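Local atomic coordinates of NAD(P)H dehydrogenase (quinone) (PDB entry 1YDG), a protein that catalyses the FMN-dependent reduction of quinones to quinols by NADH or NADPH, working as a homotetramer with one FMN per subunit. Residues Leu76-Thr88 with Lys112-Ala124. Sequence-based numbering, arbitrary orientation.
Sequences LEWAEAIVFSSPT and KLANKTFSAMTSA
Strands Ala81-Thr88 and Thr117-Ala124 run parallel at 23°, joined by alternating backbone bonds from Thr117 N-Glu80 O (3.1 Å) to Ser86 N-Met121 O. Past a gap where buried Ser123 N has no partner, Thr88 N bonds to Ser123 O (2.7 Å). On one face of the sheet Phe118 turns an edge to Phe84 in a T-shaped pair, planes at 75°. Phe118 CE1 sits over one face of the Phe84 ring, toward its rim, 3.7 Å from Phe84 CG. With CG anti to the backbone N (chi1 -175°), the Phe118 ring also reaches Ile82 CG2. Helix 131-144 packs on this face, at Phe118. On the other face, Met121 CE meets Ser85 CB (3.7 Å), where Met121 packs against helix 180-204. These are neighbouring parallel strands of the flavodoxin-like fold, and Thr88, Ser123 and Ala124 at their C-terminal ends bind FMN. At the opposite end, Lys116 bends at its last torsion and brings NZ to the end of helix 73-78. Lys116 NZ donates to Ala79 O (2.7 Å), nearly in line with the carbonyl, and to Glu77 O (3.0 Å) from above its plane; a weak bond reaches Leu76 O. A methionine in place of Lys116 would probably leave these carbonyls without their charged donor. Glu77 OE2 forms a salt bridge with Lys112 NZ (3.1 Å). Near the FMN end, Thr122 OG1 donates to Ser86 O (2.6 Å).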
loop_
_atom_site.group_PDB
_atom_site.type_symbol
_atom_site.label_atom_id
_atom_site.label_comp_id
_atom_site.label_asym_id
_atom_site.label_seq_id
_atom_site.Cartn_x
_atom_site.Cartn_y
_atom_site.Cartn_z
ATOM N N LEU B 76 2.402 24.523 -7.596
ATOM C CA LEU B 76 1.344 23.546 -7.885
ATOM C C LEU B 76 0.033 24.218 -8.298
ATOM O O LEU B 76 -0.680 23.682 -9.130
ATOM C CB LEU B 76 1.125 22.591 -6.717
ATOM C CG LEU B 76 2.376 21.885 -6.179
ATOM C CD1 LEU B 76 1.979 20.745 -5.301
ATOM C CD2 LEU B 76 3.309 21.392 -7.278
ATOM N N GLU B 77 -0.280 25.387 -7.718
ATOM C CA GLU B 77 -1.437 26.171 -8.165
ATOM C C GLU B 77 -1.269 26.556 -9.635
ATOM O O GLU B 77 -2.224 26.523 -10.410
ATOM C CB GLU B 77 -1.625 27.411 -7.289
ATOM C CG GLU B 77 -2.779 28.331 -7.723
ATOM C CD GLU B 77 -3.016 29.533 -6.783
ATOM O OE1 GLU B 77 -2.535 29.526 -5.628
ATOM O OE2 GLU B 77 -3.706 30.496 -7.215
ATOM N N TRP B 78 -0.053 26.920 -10.012
ATOM C CA TRP B 78 0.273 27.269 -11.386
ATOM C C TRP B 78 0.190 26.069 -12.335
ATOM O O TRP B 78 -0.319 26.203 -13.453
ATOM C CB TRP B 78 1.677 27.896 -11.458
ATOM C CG TRP B 78 2.232 28.068 -12.840
ATOM C CD1 TRP B 78 1.951 29.059 -13.709
ATOM C CD2 TRP B 78 3.156 27.196 -13.507
ATOM N NE1 TRP B 78 2.642 28.872 -14.888
ATOM C CE2 TRP B 78 3.404 27.743 -14.777
ATOM C CE3 TRP B 78 3.810 26.004 -13.142
ATOM C CZ2 TRP B 78 4.261 27.148 -15.692
ATOM C CZ3 TRP B 78 4.657 25.424 -14.044
ATOM C CH2 TRP B 78 4.871 25.982 -15.312
ATOM N N ALA B 79 0.707 24.924 -11.894
ATOM C CA ALA B 79 0.828 23.742 -12.738
ATOM C C ALA B 79 -0.529 23.187 -13.167
ATOM O O ALA B 79 -1.521 23.274 -12.462
ATOM C CB ALA B 79 1.639 22.650 -12.030
ATOM N N GLU B 80 -0.549 22.622 -14.354
ATOM C CA GLU B 80 -1.672 21.820 -14.783
ATOM C C GLU B 80 -1.288 20.350 -14.695
ATOM O O GLU B 80 -2.150 19.487 -14.580
ATOM C CB GLU B 80 -2.056 22.225 -16.186
ATOM C CG GLU B 80 -2.739 23.567 -16.222
ATOM C CD GLU B 80 -2.581 24.303 -17.528
ATOM O OE1 GLU B 80 -1.598 24.082 -18.247
ATOM O OE2 GLU B 80 -3.460 25.122 -17.842
ATOM N N ALA B 81 0.019 20.087 -14.738
ATOM C CA ALA B 81 0.556 18.749 -14.635
ATOM C C ALA B 81 1.685 18.745 -13.625
ATOM O O ALA B 81 2.580 19.563 -13.702
ATOM C CB ALA B 81 1.044 18.289 -16.004
ATOM N N ILE B 82 1.637 17.818 -12.674
ATOM C CA ILE B 82 2.634 17.719 -11.621
ATOM C C ILE B 82 3.386 16.401 -11.624
ATOM O O ILE B 82 2.780 15.329 -11.712
ATOM C CB ILE B 82 1.960 17.855 -10.234
ATOM C CG1 ILE B 82 1.363 19.255 -10.079
ATOM C CG2 ILE B 82 2.968 17.523 -9.115
ATOM C CD1 ILE B 82 0.199 19.366 -9.067
ATOM N N VAL B 83 4.708 16.475 -11.491
ATOM C CA VAL B 83 5.504 15.287 -11.200
ATOM C C VAL B 83 6.239 15.506 -9.897
ATOM O O VAL B 83 6.868 16.552 -9.726
ATOM C CB VAL B 83 6.548 14.966 -12.320
ATOM C CG1 VAL B 83 7.452 13.802 -11.935
ATOM C CG2 VAL B 83 5.876 14.697 -13.663
ATOM N N PHE B 84 6.162 14.495 -9.010
ATOM C CA PHE B 84 6.931 14.408 -7.753
ATOM C C PHE B 84 7.975 13.292 -7.837
ATOM O O PHE B 84 7.664 12.164 -8.257
ATOM C CB PHE B 84 5.999 14.058 -6.574
ATOM C CG PHE B 84 5.310 15.232 -5.950
ATOM C CD1 PHE B 84 5.237 16.466 -6.596
ATOM C CD2 PHE B 84 4.684 15.090 -4.732
ATOM C CE1 PHE B 84 4.571 17.546 -6.009
ATOM C CE2 PHE B 84 4.019 16.169 -4.142
ATOM C CZ PHE B 84 3.962 17.380 -4.782
ATOM N N SER B 85 9.191 13.610 -7.427
ATOM C CA SER B 85 10.284 12.659 -7.370
ATOM C C SER B 85 10.942 12.722 -6.003
ATOM O O SER B 85 11.326 13.800 -5.535
ATOM C CB SER B 85 11.302 12.952 -8.482
ATOM O OG SER B 85 12.338 11.992 -8.487
ATOM N N SER B 86 11.051 11.571 -5.349
ATOM C CA SER B 86 11.775 11.458 -4.100
ATOM C C SER B 86 12.570 10.171 -4.023
ATOM O O SER B 86 12.031 9.129 -4.363
ATOM C CB SER B 86 10.790 11.439 -2.934
ATOM O OG SER B 86 11.490 11.293 -1.732
ATOM N N PRO B 87 13.797 10.215 -3.476
ATOM C CA PRO B 87 14.416 8.928 -3.159
ATOM C C PRO B 87 13.611 8.251 -2.067
ATOM O O PRO B 87 12.888 8.911 -1.312
ATOM C CB PRO B 87 15.822 9.288 -2.665
ATOM C CG PRO B 87 15.788 10.758 -2.360
ATOM C CD PRO B 87 14.617 11.366 -3.049
ATOM N N THR B 88 13.697 6.935 -2.000
ATOM C CA THR B 88 13.012 6.216 -0.932
ATOM C C THR B 88 13.752 6.364 0.378
ATOM O O THR B 88 14.983 6.383 0.388
ATOM C CB THR B 88 12.871 4.725 -1.244
ATOM O OG1 THR B 88 11.916 4.151 -0.348
ATOM C CG2 THR B 88 14.189 4.004 -1.037
ATOM N N LYS B 112 -7.895 24.293 -4.860
ATOM C CA LYS B 112 -7.065 24.666 -6.017
ATOM C C LYS B 112 -6.019 23.619 -6.451
ATOM O O LYS B 112 -5.177 23.930 -7.296
ATOM C CB LYS B 112 -6.339 25.996 -5.756
ATOM C CG LYS B 112 -7.189 27.227 -5.938
ATOM C CD LYS B 112 -6.332 28.484 -5.864
ATOM C CE LYS B 112 -7.174 29.763 -5.896
ATOM N NZ LYS B 112 -6.345 30.993 -5.627
ATOM N N LEU B 113 -6.053 22.412 -5.874
ATOM C CA LEU B 113 -5.196 21.298 -6.331
ATOM C C LEU B 113 -5.953 20.315 -7.209
ATOM O O LEU B 113 -5.338 19.509 -7.910
ATOM C CB LEU B 113 -4.585 20.546 -5.152
ATOM C CG LEU B 113 -3.400 21.172 -4.412
ATOM C CD1 LEU B 113 -3.033 20.333 -3.212
ATOM C CD2 LEU B 113 -2.199 21.347 -5.306
ATOM N N ALA B 114 -7.287 20.401 -7.192
ATOM C CA ALA B 114 -8.131 19.434 -7.857
ATOM C C ALA B 114 -7.909 19.430 -9.351
ATOM O O ALA B 114 -7.612 20.464 -9.952
ATOM C CB ALA B 114 -9.582 19.711 -7.567
ATOM N N ASN B 115 -8.034 18.239 -9.935
ATOM C CA ASN B 115 -8.032 18.073 -11.375
ATOM C C ASN B 115 -6.677 18.265 -12.075
ATOM O O ASN B 115 -6.626 18.238 -13.287
ATOM C CB ASN B 115 -9.110 18.963 -12.016
ATOM C CG ASN B 115 -10.484 18.719 -11.414
ATOM O OD1 ASN B 115 -10.864 17.578 -11.165
ATOM N ND2 ASN B 115 -11.227 19.794 -11.158
ATOM N N LYS B 116 -5.583 18.396 -11.334
ATOM C CA LYS B 116 -4.274 18.482 -11.969
ATOM C C LYS B 116 -3.791 17.052 -12.195
ATOM O O LYS B 116 -4.116 16.165 -11.418
ATOM C CB LYS B 116 -3.303 19.260 -11.094
ATOM C CG LYS B 116 -3.664 20.715 -10.948
ATOM C CD LYS B 116 -2.991 21.353 -9.758
ATOM C CE LYS B 116 -3.585 22.748 -9.481
ATOM N NZ LYS B 116 -3.353 23.744 -10.583
ATOM N N THR B 117 -3.069 16.808 -13.277
ATOM C CA THR B 117 -2.500 15.470 -13.475
ATOM C C THR B 117 -1.294 15.305 -12.583
ATOM O O THR B 117 -0.629 16.279 -12.240
ATOM C CB THR B 117 -2.144 15.161 -14.910
ATOM O OG1 THR B 117 -1.151 16.069 -15.358
ATOM C CG2 THR B 117 -3.375 15.250 -15.817
ATOM N N PHE B 118 -1.039 14.060 -12.208
ATOM C CA PHE B 118 -0.022 13.704 -11.254
ATOM C C PHE B 118 0.608 12.374 -11.601
ATOM O O PHE B 118 -0.098 11.387 -11.813
ATOM C CB PHE B 118 -0.616 13.554 -9.873
ATOM C CG PHE B 118 0.409 13.296 -8.816
ATOM C CD1 PHE B 118 1.081 14.360 -8.219
ATOM C CD2 PHE B 118 0.743 11.999 -8.445
ATOM C CE1 PHE B 118 2.050 14.130 -7.233
ATOM C CE2 PHE B 118 1.706 11.757 -7.464
ATOM C CZ PHE B 118 2.372 12.830 -6.864
ATOM N N SER B 119 1.937 12.346 -11.625
ATOM C CA SER B 119 2.679 11.082 -11.635
ATOM C C SER B 119 3.923 11.249 -10.771
ATOM O O SER B 119 4.229 12.356 -10.312
ATOM C CB SER B 119 3.047 10.666 -13.058
ATOM O OG SER B 119 4.202 11.327 -13.509
ATOM N N ALA B 120 4.610 10.147 -10.503
ATOM C CA ALA B 120 5.695 10.171 -9.546
ATOM C C ALA B 120 6.874 9.312 -9.981
ATOM O O ALA B 120 6.742 8.432 -10.823
ATOM C CB ALA B 120 5.178 9.728 -8.174
ATOM N N MET B 121 8.030 9.593 -9.392
ATOM C CA MET B 121 9.290 8.913 -9.701
ATOM C C MET B 121 10.051 8.749 -8.414
ATOM O O MET B 121 9.829 9.489 -7.440
ATOM C CB MET B 121 10.167 9.721 -10.664
ATOM C CG MET B 121 9.544 10.047 -11.999
ATOM S SD MET B 121 10.664 10.919 -13.136
ATOM C CE MET B 121 11.227 12.278 -12.154
ATOM N N THR B 122 10.943 7.772 -8.395
ATOM C CA THR B 122 11.722 7.501 -7.204
ATOM C C THR B 122 13.073 6.828 -7.482
ATOM O O THR B 122 13.419 6.517 -8.630
ATOM C CB THR B 122 10.877 6.646 -6.220
ATOM O OG1 THR B 122 11.480 6.643 -4.919
ATOM C CG2 THR B 122 10.703 5.214 -6.749
ATOM N N SER B 123 13.818 6.606 -6.406
ATOM C CA SER B 123 15.032 5.782 -6.443
ATOM C C SER B 123 15.361 5.138 -5.103
ATOM O O SER B 123 14.916 5.600 -4.053
ATOM C CB SER B 123 16.231 6.620 -6.862
ATOM O OG SER B 123 16.417 7.667 -5.946
ATOM N N ALA B 124 16.157 4.067 -5.160
ATOM C CA ALA B 124 16.747 3.455 -3.973
ATOM C C ALA B 124 18.108 2.871 -4.319
ATOM O O ALA B 124 18.450 2.752 -5.501
ATOM C CB ALA B 124 15.850 2.364 -3.439
HETATM O O HOH W 1 -4.519 30.668 -4.092
HETATM O O HOH W 2 -4.742 19.825 -15.181
#